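Local structure of G protein alpha subunit (Entamoeba histolytica, 4FID) at residues Ser19-Ala22 with Lys23-Ile27; Pro88-Val91 with Gly92-Ala96; Phe113-Pro116 with Asp117-Tyr121; Thr246-Pro249 with Leu250-Phe254; Leu273-Lys277 with Leu278-Glu282. The protein probably relays signals from membrane receptors as the guanine nucleotide-binding alpha subunit of a heterotrimeric G protein, held here with GDP. One frame throughout, in Å; residues are numbered along the deposited sequence.

Contact 1. Residues Ser19-Ala22 with Lys23-Ile27; sequences STIA and KQLKI. With GDP (guanosine-5'-diphosphate), chain C.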
# COMPACT_ATOMS: atom_id res chain seq x y z
N SER A 19 -0.24 -1.05 5.76
CA SER A 19 -1.48 -1.54 6.37
C SER A 19 -2.05 -2.71 5.56
O SER A 19 -2.63 -3.64 6.11
CB SER A 19 -2.49 -0.39 6.53
OG SER A 19 -3.76 -0.73 6.01
N THR A 20 -1.85 -2.68 4.25
CA THR A 20 -2.24 -3.80 3.41
C THR A 20 -1.39 -5.03 3.69
O THR A 20 -1.88 -6.16 3.69
CB THR A 20 -2.08 -3.45 1.95
OG1 THR A 20 -2.85 -2.27 1.65
CG2 THR A 20 -2.55 -4.64 1.09
N ILE A 21 -0.11 -4.82 3.93
CA ILE A 21 0.74 -5.93 4.32
C ILE A 21 0.23 -6.59 5.61
O ILE A 21 0.21 -7.81 5.73
CB ILE A 21 2.18 -5.46 4.53
CG1 ILE A 21 2.71 -4.79 3.26
CG2 ILE A 21 3.04 -6.62 5.01
CD1 ILE A 21 3.00 -5.75 2.14
N ALA A 22 -0.17 -5.77 6.59
CA ALA A 22 -0.62 -6.27 7.88
C ALA A 22 -1.93 -7.07 7.80
O ALA A 22 -2.09 -8.08 8.49
CB ALA A 22 -0.76 -5.12 8.87
N LYS A 23 -2.86 -6.60 6.99
CA LYS A 23 -4.09 -7.36 6.77
C LYS A 23 -3.78 -8.67 6.04
O LYS A 23 -4.37 -9.71 6.31
CB LYS A 23 -5.10 -6.54 5.96
CG LYS A 23 -5.90 -5.57 6.78
CD LYS A 23 -6.65 -4.61 5.90
CE LYS A 23 -7.20 -3.45 6.72
NZ LYS A 23 -7.27 -2.20 5.90
N GLN A 24 -2.83 -8.60 5.13
CA GLN A 24 -2.46 -9.76 4.34
C GLN A 24 -1.87 -10.87 5.20
O GLN A 24 -2.09 -12.05 4.93
CB GLN A 24 -1.47 -9.34 3.25
CG GLN A 24 -1.35 -10.33 2.13
CD GLN A 24 -2.61 -10.44 1.31
OE1 GLN A 24 -2.80 -9.71 0.33
NE2 GLN A 24 -3.48 -11.38 1.68
N LEU A 25 -1.14 -10.49 6.24
CA LEU A 25 -0.51 -11.48 7.13
C LEU A 25 -1.53 -12.04 8.09
O LEU A 25 -1.44 -13.20 8.49
CB LEU A 25 0.65 -10.86 7.91
CG LEU A 25 1.88 -10.44 7.10
CD1 LEU A 25 2.82 -9.60 7.93
CD2 LEU A 25 2.58 -11.66 6.53
N LYS A 26 -2.51 -11.21 8.48
CA LYS A 26 -3.60 -11.73 9.29
C LYS A 26 -4.41 -12.74 8.47
O LYS A 26 -4.82 -13.77 9.02
CB LYS A 26 -4.51 -10.63 9.85
CG LYS A 26 -5.17 -11.02 11.17
CD LYS A 26 -6.31 -10.08 11.57
CE LYS A 26 -6.97 -10.53 12.89
NZ LYS A 26 -8.27 -9.88 13.21
N ILE A 27 -4.63 -12.47 7.18
CA ILE A 27 -5.35 -13.42 6.33
C ILE A 27 -4.55 -14.72 6.19
O ILE A 27 -5.09 -15.81 6.31
CB ILE A 27 -5.67 -12.91 4.89
CG1 ILE A 27 -6.54 -11.65 4.86
CG2 ILE A 27 -6.39 -13.99 4.14
CD1 ILE A 27 -7.72 -11.75 5.73
PB GDP C . -0.85 2.76 5.15
O1B GDP C . -2.02 2.54 6.07
O2B GDP C . -0.48 4.23 5.17
O3B GDP C . 0.30 1.94 5.68
O3A GDP C . -1.17 2.34 3.62
PA GDP C . -2.44 1.43 3.16
O1A GDP C . -2.22 -0.04 3.46
O2A GDP C . -3.73 1.91 3.80
O5' GDP C . -2.53 1.68 1.56
C5' GDP C . -3.73 2.20 0.98
C4' GDP C . -3.99 1.68 -0.44
O4' GDP C . -2.80 1.18 -1.07
C3' GDP C . -5.02 0.55 -0.48
O3' GDP C . -6.10 0.91 -1.37
C2' GDP C . -4.26 -0.67 -0.97
O2' GDP C . -5.10 -1.53 -1.76
C1' GDP C . -3.10 -0.04 -1.75
N9 GDP C . -1.91 -0.94 -1.86
C8 GDP C . -1.05 -1.31 -0.89
N7 GDP C . -0.08 -2.14 -1.38
C5 GDP C . -0.32 -2.30 -2.70
C6 GDP C . 0.30 -3.05 -3.82
O6 GDP C . 1.32 -3.75 -3.65
N1 GDP C . -0.27 -2.97 -5.03
C2 GDP C . -1.36 -2.21 -5.26
N2 GDP C . -1.87 -2.16 -6.51
N3 GDP C . -1.98 -1.50 -4.28
C4 GDP C . -1.52 -1.51 -3.01
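Ile21 and Leu25, one helical turn apart, lie side by side and point the same way, with Ile21 CG2 4.2 Å from Leu25 CD1. The branch that touches is the one set anti to the isoleucine N (CG1 takes chi1 -57°, beside that N). Both chains press against Ile315 of helix 312-332, and Ile21 also reaches Ala309 in the nucleotide pocket. Lys23 uses another face of the helix. Its extended chain runs back alongside Ser19, so that Lys23 CG comes 3.9 Å from Ser19 O and NZ stops 3.8 Å from Ser19 OG; the ammonium has a weak hydrogen bond to Thr146 instead. Beneath these side chains, the four amides of Lys23 to Lys26 bond to the carbonyls of Ser19 to Ala22. The oxygen of Ala22 also receives the hydroxyl group of Tyr154. The leading end of the helix faces GDP. Ser19 N donates to O3B at 3.0 Å, while Thr20 OG1 gives a 2.9 Å bond to O1A, to which Thr20 N also makes a weak hydrogen bond. The alpha phosphate is thus gripped by both backbone and hydroxyl, a setting to which the helix dipole would add some positive field. Such a phosphate-facing first turn is characteristic of the P-loop, or Walker A motif, and the helix that follows it.

Contact 2. Residues Pro88-Val91 with Gly92-Ala96; sequences PELV and GDVEA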
# COMPACT_ATOMS: atom_id res chain seq x y z
N PRO A 88 -31.16 2.77 -7.82
CA PRO A 88 -31.17 1.60 -8.70
C PRO A 88 -30.29 1.76 -9.94
O PRO A 88 -29.75 0.77 -10.44
CB PRO A 88 -32.65 1.48 -9.11
CG PRO A 88 -33.30 2.77 -8.69
CD PRO A 88 -32.51 3.29 -7.54
N GLU A 89 -30.13 3.00 -10.40
CA GLU A 89 -29.36 3.28 -11.60
C GLU A 89 -27.85 3.46 -11.37
O GLU A 89 -27.08 3.59 -12.33
CB GLU A 89 -29.93 4.51 -12.29
CG GLU A 89 -30.64 5.43 -11.32
CD GLU A 89 -32.08 5.63 -11.69
OE1 GLU A 89 -32.38 6.67 -12.32
OE2 GLU A 89 -32.90 4.74 -11.38
N LEU A 90 -27.43 3.46 -10.11
CA LEU A 90 -26.02 3.65 -9.82
C LEU A 90 -25.19 2.57 -10.49
O LEU A 90 -24.31 2.87 -11.29
CB LEU A 90 -25.77 3.70 -8.31
CG LEU A 90 -24.37 4.07 -7.83
CD1 LEU A 90 -23.48 2.83 -7.73
CD2 LEU A 90 -23.74 5.12 -8.73
N VAL A 91 -25.46 1.30 -10.19
CA VAL A 91 -24.74 0.21 -10.82
C VAL A 91 -24.58 0.41 -12.33
O VAL A 91 -23.48 0.31 -12.88
CB VAL A 91 -25.44 -1.13 -10.60
CG1 VAL A 91 -24.57 -2.25 -11.10
CG2 VAL A 91 -25.75 -1.31 -9.14
N GLY A 92 -25.69 0.70 -13.00
CA GLY A 92 -25.71 0.71 -14.43
C GLY A 92 -24.78 1.74 -15.00
O GLY A 92 -24.04 1.47 -15.95
N ASP A 93 -24.79 2.94 -14.45
CA ASP A 93 -23.97 3.98 -15.06
C ASP A 93 -22.52 3.99 -14.60
O ASP A 93 -21.66 4.54 -15.27
CB ASP A 93 -24.65 5.36 -15.08
CG ASP A 93 -24.97 5.88 -13.72
OD1 ASP A 93 -24.73 5.13 -12.75
OD2 ASP A 93 -25.42 7.04 -13.65
N VAL A 94 -22.23 3.33 -13.48
CA VAL A 94 -20.84 3.02 -13.17
C VAL A 94 -20.24 2.14 -14.28
O VAL A 94 -19.11 2.39 -14.71
CB VAL A 94 -20.66 2.35 -11.78
CG1 VAL A 94 -19.27 1.74 -11.64
CG2 VAL A 94 -20.91 3.36 -10.66
N GLU A 95 -20.98 1.14 -14.75
CA GLU A 95 -20.45 0.23 -15.79
C GLU A 95 -20.30 0.90 -17.14
O GLU A 95 -19.31 0.67 -17.85
CB GLU A 95 -21.35 -0.98 -15.96
CG GLU A 95 -21.31 -1.97 -14.85
CD GLU A 95 -22.58 -2.78 -14.82
OE1 GLU A 95 -23.55 -2.36 -15.47
OE2 GLU A 95 -22.60 -3.82 -14.13
N ALA A 96 -21.29 1.70 -17.52
CA ALA A 96 -21.22 2.51 -18.74
C ALA A 96 -20.09 3.53 -18.65
O ALA A 96 -19.30 3.68 -19.58
CB ALA A 96 -22.56 3.21 -19.00
O HOH W 1 -28.43 0.51 -12.46
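Leu90 to Val94 and Val91 to Glu95 are successive i to i+4 pairs in the N-terminal part of helix 90-99, which belongs to the all-helical domain that G-alpha subunits carry beside the Ras-like domain. The backbone bonds are regular. Asp93 N donates to Glu89 O at 3.2 Å, Val94 N to Leu90 O at 3.1 Å and Glu95 N to Val91 O at 3.2 Å. A water molecule accepts from Gly92 N at 2.8 Å and lies beside Pro88 O, spanning the chain near this end of the helix.

Apolar packing falls to the branched side chains. Both methyls of Leu90 straddle one methyl of Val94, with CD1 and CD2 each 3.9 Å from CG2, and the two side chains cross obliquely. Leu90 leans on Phe76, and Val94 on Val126 of helix 126-129, so this face of the helix turns inward.

A van der Waals contact alongside a charged side chain stands apart from these. Val91 and Glu95 run side by side, CG1 of the valine lying 3.9 Å from OE2 of the glutamate, while the side chain of Glu95 touches Val126 and Lys127.

Polar interactions centre on Asp93. With CG between its own N and carbonyl carbon (chi1 61°), the carboxylate folds back against the preceding turn. OD1 faces the carbonyl oxygens of Glu89 and Leu90 without bonding to either, while OD2 takes a hydrogen bond from Ser73 OG and a weak one from Lys72 N.

Contact 3. Residues Phe113-Pro116 with Asp117-Tyr121; sequences FQLP and DCAKY. With GDP (guanosine-5'-diphosphate), chain C.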
# COMPACT_ATOMS: atom_id res chain seq x y z
N PHE A 113 -3.60 13.19 -11.31
CA PHE A 113 -4.42 13.87 -10.34
C PHE A 113 -4.28 12.82 -9.27
O PHE A 113 -3.41 11.95 -9.39
CB PHE A 113 -5.86 14.01 -10.81
CG PHE A 113 -6.32 12.89 -11.69
CD1 PHE A 113 -6.99 11.81 -11.15
CD2 PHE A 113 -6.08 12.91 -13.05
CE1 PHE A 113 -7.40 10.78 -11.95
CE2 PHE A 113 -6.49 11.88 -13.86
CZ PHE A 113 -7.16 10.81 -13.31
N GLN A 114 -5.09 12.86 -8.23
CA GLN A 114 -4.93 11.91 -7.14
C GLN A 114 -6.08 10.93 -7.14
O GLN A 114 -7.15 11.22 -6.61
CB GLN A 114 -4.83 12.63 -5.79
CG GLN A 114 -3.56 13.47 -5.63
CD GLN A 114 -2.30 12.62 -5.46
OE1 GLN A 114 -2.26 11.70 -4.63
NE2 GLN A 114 -1.26 12.93 -6.23
N LEU A 115 -5.86 9.78 -7.76
CA LEU A 115 -6.86 8.72 -7.78
C LEU A 115 -6.42 7.54 -6.91
O LEU A 115 -5.38 6.92 -7.16
CB LEU A 115 -7.09 8.26 -9.21
CG LEU A 115 -8.26 7.29 -9.39
CD1 LEU A 115 -9.55 8.06 -9.22
CD2 LEU A 115 -8.19 6.59 -10.74
N PRO A 116 -7.21 7.21 -5.89
CA PRO A 116 -6.88 6.06 -5.03
C PRO A 116 -6.58 4.79 -5.85
O PRO A 116 -7.23 4.55 -6.86
CB PRO A 116 -8.16 5.88 -4.19
CG PRO A 116 -8.81 7.24 -4.19
CD PRO A 116 -8.50 7.83 -5.54
N ASP A 117 -5.60 4.01 -5.42
CA ASP A 117 -5.20 2.78 -6.12
C ASP A 117 -6.35 1.80 -6.33
O ASP A 117 -6.31 0.98 -7.25
CB ASP A 117 -4.09 2.06 -5.34
CG ASP A 117 -2.78 2.86 -5.25
OD1 ASP A 117 -1.81 2.37 -4.63
OD2 ASP A 117 -2.71 3.98 -5.81
N CYS A 118 -7.37 1.87 -5.48
CA CYS A 118 -8.41 0.85 -5.47
C CYS A 118 -9.51 1.10 -6.51
O CYS A 118 -10.47 0.32 -6.59
CB CYS A 118 -9.03 0.77 -4.08
SG CYS A 118 -9.84 2.30 -3.58
N ALA A 119 -9.36 2.17 -7.30
CA ALA A 119 -10.43 2.63 -8.18
C ALA A 119 -10.92 1.55 -9.15
O ALA A 119 -12.10 1.17 -9.12
CB ALA A 119 -10.02 3.88 -8.93
N LYS A 120 -10.03 1.08 -10.01
CA LYS A 120 -10.34 0.03 -10.98
C LYS A 120 -10.95 -1.20 -10.31
O LYS A 120 -11.94 -1.76 -10.80
CB LYS A 120 -9.10 -0.36 -11.77
CG LYS A 120 -9.29 -1.60 -12.66
CD LYS A 120 -8.16 -1.69 -13.67
CE LYS A 120 -8.20 -2.99 -14.47
NZ LYS A 120 -7.09 -3.08 -15.46
N TYR A 121 -10.38 -1.63 -9.19
CA TYR A 121 -10.94 -2.79 -8.49
C TYR A 121 -12.38 -2.52 -8.11
O TYR A 121 -13.24 -3.35 -8.34
CB TYR A 121 -10.11 -3.17 -7.26
CG TYR A 121 -10.67 -4.32 -6.43
CD1 TYR A 121 -10.23 -5.62 -6.63
CD2 TYR A 121 -11.62 -4.09 -5.43
CE1 TYR A 121 -10.73 -6.68 -5.86
CE2 TYR A 121 -12.13 -5.13 -4.66
CZ TYR A 121 -11.67 -6.43 -4.88
OH TYR A 121 -12.15 -7.48 -4.11
PB GDP C . -0.85 2.76 5.15
O1B GDP C . -2.02 2.54 6.07
O2B GDP C . -0.48 4.23 5.17
O3B GDP C . 0.30 1.94 5.68
O3A GDP C . -1.17 2.34 3.62
PA GDP C . -2.44 1.43 3.16
O1A GDP C . -2.22 -0.04 3.46
O2A GDP C . -3.73 1.91 3.80
O5' GDP C . -2.53 1.68 1.56
C5' GDP C . -3.73 2.20 0.98
C4' GDP C . -3.99 1.68 -0.44
O4' GDP C . -2.80 1.18 -1.07
C3' GDP C . -5.02 0.55 -0.48
O3' GDP C . -6.10 0.91 -1.37
C2' GDP C . -4.26 -0.67 -0.97
O2' GDP C . -5.10 -1.53 -1.76
C1' GDP C . -3.10 -0.04 -1.75
N9 GDP C . -1.91 -0.94 -1.86
C8 GDP C . -1.05 -1.31 -0.89
N7 GDP C . -0.08 -2.14 -1.38
C5 GDP C . -0.32 -2.30 -2.70
C6 GDP C . 0.30 -3.05 -3.82
O6 GDP C . 1.32 -3.75 -3.65
N1 GDP C . -0.27 -2.97 -5.03
C2 GDP C . -1.36 -2.21 -5.26
N2 GDP C . -1.87 -2.16 -6.51
N3 GDP C . -1.98 -1.50 -4.28
C4 GDP C . -1.52 -1.51 -3.01
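The turn from Pro116 to Ala119 places a corner residue, Asp117, beside GDP, yet the carboxylate spends its charge elsewhere: OD1 forms a salt bridge with Lys237 NZ. The turn itself is an ordinary type I beta turn. Ala119 N lies 3.2 Å from Pro116 O in a reasonably straight bond, and the N-H comes from above the carbonyl plane, 48° out of it, as is normal for such turns. It carries the extended chain of Leu115 and Pro116 into helix 119-124. Leu115, just before the turn, packs its CD2 3.7 Å from Ala119 CB. Leucine CG is anti to the backbone N (chi1 -172°), which swings the end of the side chain toward that methyl. Two residues on from Pro116, Cys118 SG stands 4.0 Å from Pro116 CB.

Turn and helix belong to the all-helical domain, which in G-alpha proteins closes over a nucleotide held mainly by the Ras-like domain. Here the corner residues face that cleft. Asp117 OD1 comes 3.9 Å from both the ribose O4' and the base N3 without bonding to GDP, and Cys118 CB lies 4.0 Å from O3'. Arg145 adds a long, weak ion pair to the aspartate. Lys237 belongs to the predicted GTP-binding run Asn236 to Asp239, so Asp117 links the two domains beside the ligand. Positive charge this close would be expected to keep the aspartate ionised. Pro116 and Cys118 rest on Arg145, a residue that itself binds GDP, and Pro116 also packs against Cys52 of helix 42-62.

Contact 4. Residues Thr246-Pro249 with Leu250-Phe254; sequences TKVP and LNTIF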
# COMPACT_ATOMS: atom_id res chain seq x y z
N THR A 246 6.05 3.52 -17.57
CA THR A 246 5.79 3.68 -19.00
C THR A 246 5.09 5.00 -19.34
O THR A 246 5.13 5.44 -20.48
CB THR A 246 4.96 2.51 -19.55
OG1 THR A 246 3.61 2.59 -19.06
CG2 THR A 246 5.56 1.18 -19.12
N LYS A 247 4.45 5.62 -18.35
CA LYS A 247 3.84 6.94 -18.54
C LYS A 247 4.71 8.08 -17.96
O LYS A 247 4.75 9.18 -18.50
CB LYS A 247 2.44 6.99 -17.91
CG LYS A 247 1.56 5.75 -18.11
CD LYS A 247 0.40 5.73 -17.09
CE LYS A 247 -0.45 4.46 -17.15
NZ LYS A 247 -1.50 4.43 -16.08
N VAL A 248 5.39 7.81 -16.85
CA VAL A 248 6.30 8.79 -16.26
C VAL A 248 7.71 8.20 -16.13
O VAL A 248 8.08 7.72 -15.07
CB VAL A 248 5.84 9.23 -14.85
CG1 VAL A 248 6.68 10.42 -14.38
CG2 VAL A 248 4.36 9.56 -14.84
N PRO A 249 8.50 8.24 -17.21
CA PRO A 249 9.83 7.63 -17.14
C PRO A 249 10.69 8.18 -15.99
O PRO A 249 10.61 9.37 -15.67
CB PRO A 249 10.45 7.96 -18.51
CG PRO A 249 9.55 8.97 -19.14
CD PRO A 249 8.19 8.78 -18.54
N LEU A 250 11.50 7.30 -15.40
CA LEU A 250 12.30 7.61 -14.22
C LEU A 250 13.28 8.76 -14.47
O LEU A 250 13.60 9.50 -13.54
CB LEU A 250 13.06 6.37 -13.70
CG LEU A 250 13.81 6.43 -12.34
CD1 LEU A 250 12.99 7.09 -11.21
CD2 LEU A 250 14.26 5.06 -11.89
N ASN A 251 13.76 8.90 -15.71
CA ASN A 251 14.75 9.95 -15.96
C ASN A 251 14.14 11.32 -16.15
O ASN A 251 14.86 12.28 -16.40
CB ASN A 251 15.70 9.61 -17.11
CG ASN A 251 14.99 9.55 -18.46
OD1 ASN A 251 13.84 9.97 -18.61
ND2 ASN A 251 15.69 9.00 -19.45
N THR A 252 12.82 11.41 -16.03
CA THR A 252 12.18 12.72 -15.97
C THR A 252 12.22 13.25 -14.53
O THR A 252 11.89 14.41 -14.26
CB THR A 252 10.71 12.69 -16.49
OG1 THR A 252 9.91 11.85 -15.65
CG2 THR A 252 10.65 12.16 -17.92
N ILE A 253 12.63 12.39 -13.61
CA ILE A 253 12.68 12.75 -12.21
C ILE A 253 14.13 12.75 -11.75
O ILE A 253 14.55 13.62 -11.01
CB ILE A 253 11.85 11.75 -11.37
CG1 ILE A 253 10.41 11.68 -11.91
CG2 ILE A 253 11.89 12.15 -9.89
CD1 ILE A 253 9.57 12.98 -11.69
N PHE A 254 14.87 11.73 -12.19
CA PHE A 254 16.32 11.66 -12.02
C PHE A 254 17.02 11.60 -13.38
O PHE A 254 17.29 10.52 -13.89
CB PHE A 254 16.72 10.41 -11.24
CG PHE A 254 16.35 10.47 -9.80
CD1 PHE A 254 15.15 9.89 -9.34
CD2 PHE A 254 17.19 11.11 -8.88
CE1 PHE A 254 14.79 9.95 -8.00
CE2 PHE A 254 16.84 11.16 -7.54
CZ PHE A 254 15.64 10.59 -7.10
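Pro249, in an extended conformation with psi 144°, delivers the chain into a short 3-10 segment at residues 250-252, where Thr252 N donates to Pro249 O at 3.0 Å. Side chain and backbone of Thr252 then close on that same oxygen. Its hydroxyl group, OG1, donates to Pro249 O at 2.6 Å, nearly in line with the carbonyl, whereas the amide comes in from above the carbonyl plane. One acceptor is therefore held by two donors of a single residue, which fixes the rotation of the threonine. To allow this, a chi1 of 64° tucks OG1 back over the threonine's own main chain. It leaves CG2 on the other branch, over the proline ring, 3.6 Å from Pro249 CG. Val248 approaches the same threonine across its side chain, at about a right angle, with CG1 3.8 Å from OG1. Asn251 makes a looser approach, its OD1 3.9 Å from Pro249 CB. Leu250, by contrast, turns from the proline and packs on Tyr257, while its carbonyl oxygen receives the amides of both Ile253 and Phe254. Just before the turn, Val248 O is bonded to the hydroxyl group of Tyr197. Together these contacts form a short 3-10 turn, entered through a proline, in the loop that joins helix 238-247 to helix 263-275 on the surface of the Ras-like domain.

Contact 5. Residues Leu273-Lys277 with Leu278-Glu282; sequences LFTGK and LQTEE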
# COMPACT_ATOMS: atom_id res chain seq x y z
N LEU A 273 19.05 4.64 -3.22
CA LEU A 273 18.88 5.97 -2.60
C LEU A 273 18.52 5.91 -1.13
O LEU A 273 18.87 6.81 -0.39
CB LEU A 273 17.83 6.80 -3.33
CG LEU A 273 18.12 7.18 -4.78
CD1 LEU A 273 16.94 7.94 -5.36
CD2 LEU A 273 19.39 7.98 -4.88
N PHE A 274 17.80 4.87 -0.70
CA PHE A 274 17.50 4.64 0.71
C PHE A 274 18.71 4.10 1.49
O PHE A 274 18.89 4.42 2.65
CB PHE A 274 16.37 3.61 0.87
CG PHE A 274 15.01 4.13 0.54
CD1 PHE A 274 14.56 4.17 -0.77
CD2 PHE A 274 14.16 4.57 1.56
CE1 PHE A 274 13.29 4.66 -1.06
CE2 PHE A 274 12.88 5.06 1.27
CZ PHE A 274 12.44 5.10 -0.02
N THR A 275 19.51 3.25 0.86
CA THR A 275 20.51 2.50 1.61
C THR A 275 21.96 3.02 1.58
O THR A 275 22.79 2.60 2.38
CB THR A 275 20.43 0.96 1.31
OG1 THR A 275 20.72 0.70 -0.06
CG2 THR A 275 19.06 0.45 1.61
N GLY A 276 22.27 3.94 0.67
CA GLY A 276 23.59 4.54 0.60
C GLY A 276 24.73 3.53 0.70
O GLY A 276 24.78 2.57 -0.07
N LYS A 277 25.64 3.74 1.65
CA LYS A 277 26.81 2.87 1.84
C LYS A 277 26.56 1.62 2.69
O LYS A 277 27.47 0.81 2.87
CB LYS A 277 27.96 3.64 2.49
CG LYS A 277 28.29 4.97 1.86
CD LYS A 277 29.70 5.41 2.24
CE LYS A 277 30.76 4.51 1.60
NZ LYS A 277 32.16 4.88 1.99
N LEU A 278 25.36 1.46 3.25
CA LEU A 278 25.08 0.27 4.06
C LEU A 278 25.28 -1.01 3.25
O LEU A 278 25.07 -1.03 2.04
CB LEU A 278 23.64 0.31 4.60
CG LEU A 278 23.25 1.53 5.44
CD1 LEU A 278 21.74 1.49 5.81
CD2 LEU A 278 24.10 1.62 6.68
N GLN A 279 25.70 -2.08 3.90
CA GLN A 279 25.72 -3.38 3.23
C GLN A 279 24.27 -3.82 3.06
O GLN A 279 23.46 -3.65 3.98
CB GLN A 279 26.50 -4.42 4.06
CG GLN A 279 28.02 -4.23 4.06
CD GLN A 279 28.69 -4.77 5.33
OE1 GLN A 279 28.12 -5.60 6.05
NE2 GLN A 279 29.92 -4.31 5.60
N THR A 280 23.92 -4.36 1.90
CA THR A 280 22.54 -4.77 1.67
C THR A 280 22.46 -6.14 1.03
O THR A 280 23.41 -6.62 0.45
CB THR A 280 21.74 -3.76 0.78
OG1 THR A 280 22.40 -3.58 -0.47
CG2 THR A 280 21.59 -2.42 1.47
N GLU A 281 21.29 -6.76 1.14
CA GLU A 281 21.09 -8.09 0.60
C GLU A 281 19.64 -8.25 0.13
O GLU A 281 18.71 -8.06 0.91
CB GLU A 281 21.42 -9.12 1.68
CG GLU A 281 21.19 -10.57 1.26
CD GLU A 281 21.84 -11.53 2.23
OE1 GLU A 281 21.29 -12.64 2.43
OE2 GLU A 281 22.91 -11.17 2.79
N GLU A 282 19.45 -8.57 -1.14
CA GLU A 282 18.13 -8.92 -1.62
C GLU A 282 17.80 -10.33 -1.19
O GLU A 282 18.59 -11.24 -1.42
CB GLU A 282 18.02 -8.78 -3.14
CG GLU A 282 16.63 -9.15 -3.66
CD GLU A 282 16.33 -8.52 -5.00
OE1 GLU A 282 17.17 -7.73 -5.48
OE2 GLU A 282 15.25 -8.81 -5.57
O HOH W 2 23.58 0.45 -0.18
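Thr275 meets Thr280 tip to tip across the tight connection between helix 263-275 and strand 279-282, a type II' beta turn in the Ras-like domain. Thr275 closes the helix, and three of its groups take part. Its CB and OG1 are each 3.6 Å from Thr280 CG2. Its carbonyl oxygen accepts the amide of Leu278 at 2.9 Å, the bond that defines the turn. The side-chain torsion, chi1 63°, places OG1 where it bonds to a water and, weakly, to Gln271 NE2 one helical turn back. Gly276 follows with positive phi, 46°, as is usual at the first corner of a type II' turn, and so ends the helix. Lys277 occupies the second corner, its CB pointing away from the residues that follow. Beyond it, Leu278 folds back over Thr275, its CB and CG both 3.3 Å from the threonine O, while the leucine also packs on Met221 of helix 209-222 and Val302 of strand 301-307. The chain then joins an edge strand of the central sheet, pairing with strand 301-307 through Gln279 and Glu281. A water molecule is lodged in the bend: it accepts from Thr275 OG1 at 2.9 Å and donates to Leu278 O at 3.1 Å.

Overall arrangement
The five contacts come one after another along the chain and divide between two domains. Contact 1, on helix 18-28, and contacts 4 and 5 belong to the Ras-like domain; contacts 2 and 3 belong to the all-helical domain, with centres about 18 Å apart. Contacts 1 and 3 do not touch, their centres lying about 20 Å apart, yet both reach GDP, one at the phosphates and one near the ribose and base, so the nucleotide sits where the domains meet. Contact 4 precedes helix 263-275 and contact 5 takes in its last residues; the two pack together through Phe254 CZ and Leu273 CD1, 3.4 Å apart. Contacts 2 and 5 mark opposite sides of the molecule, about 49 Å between centres.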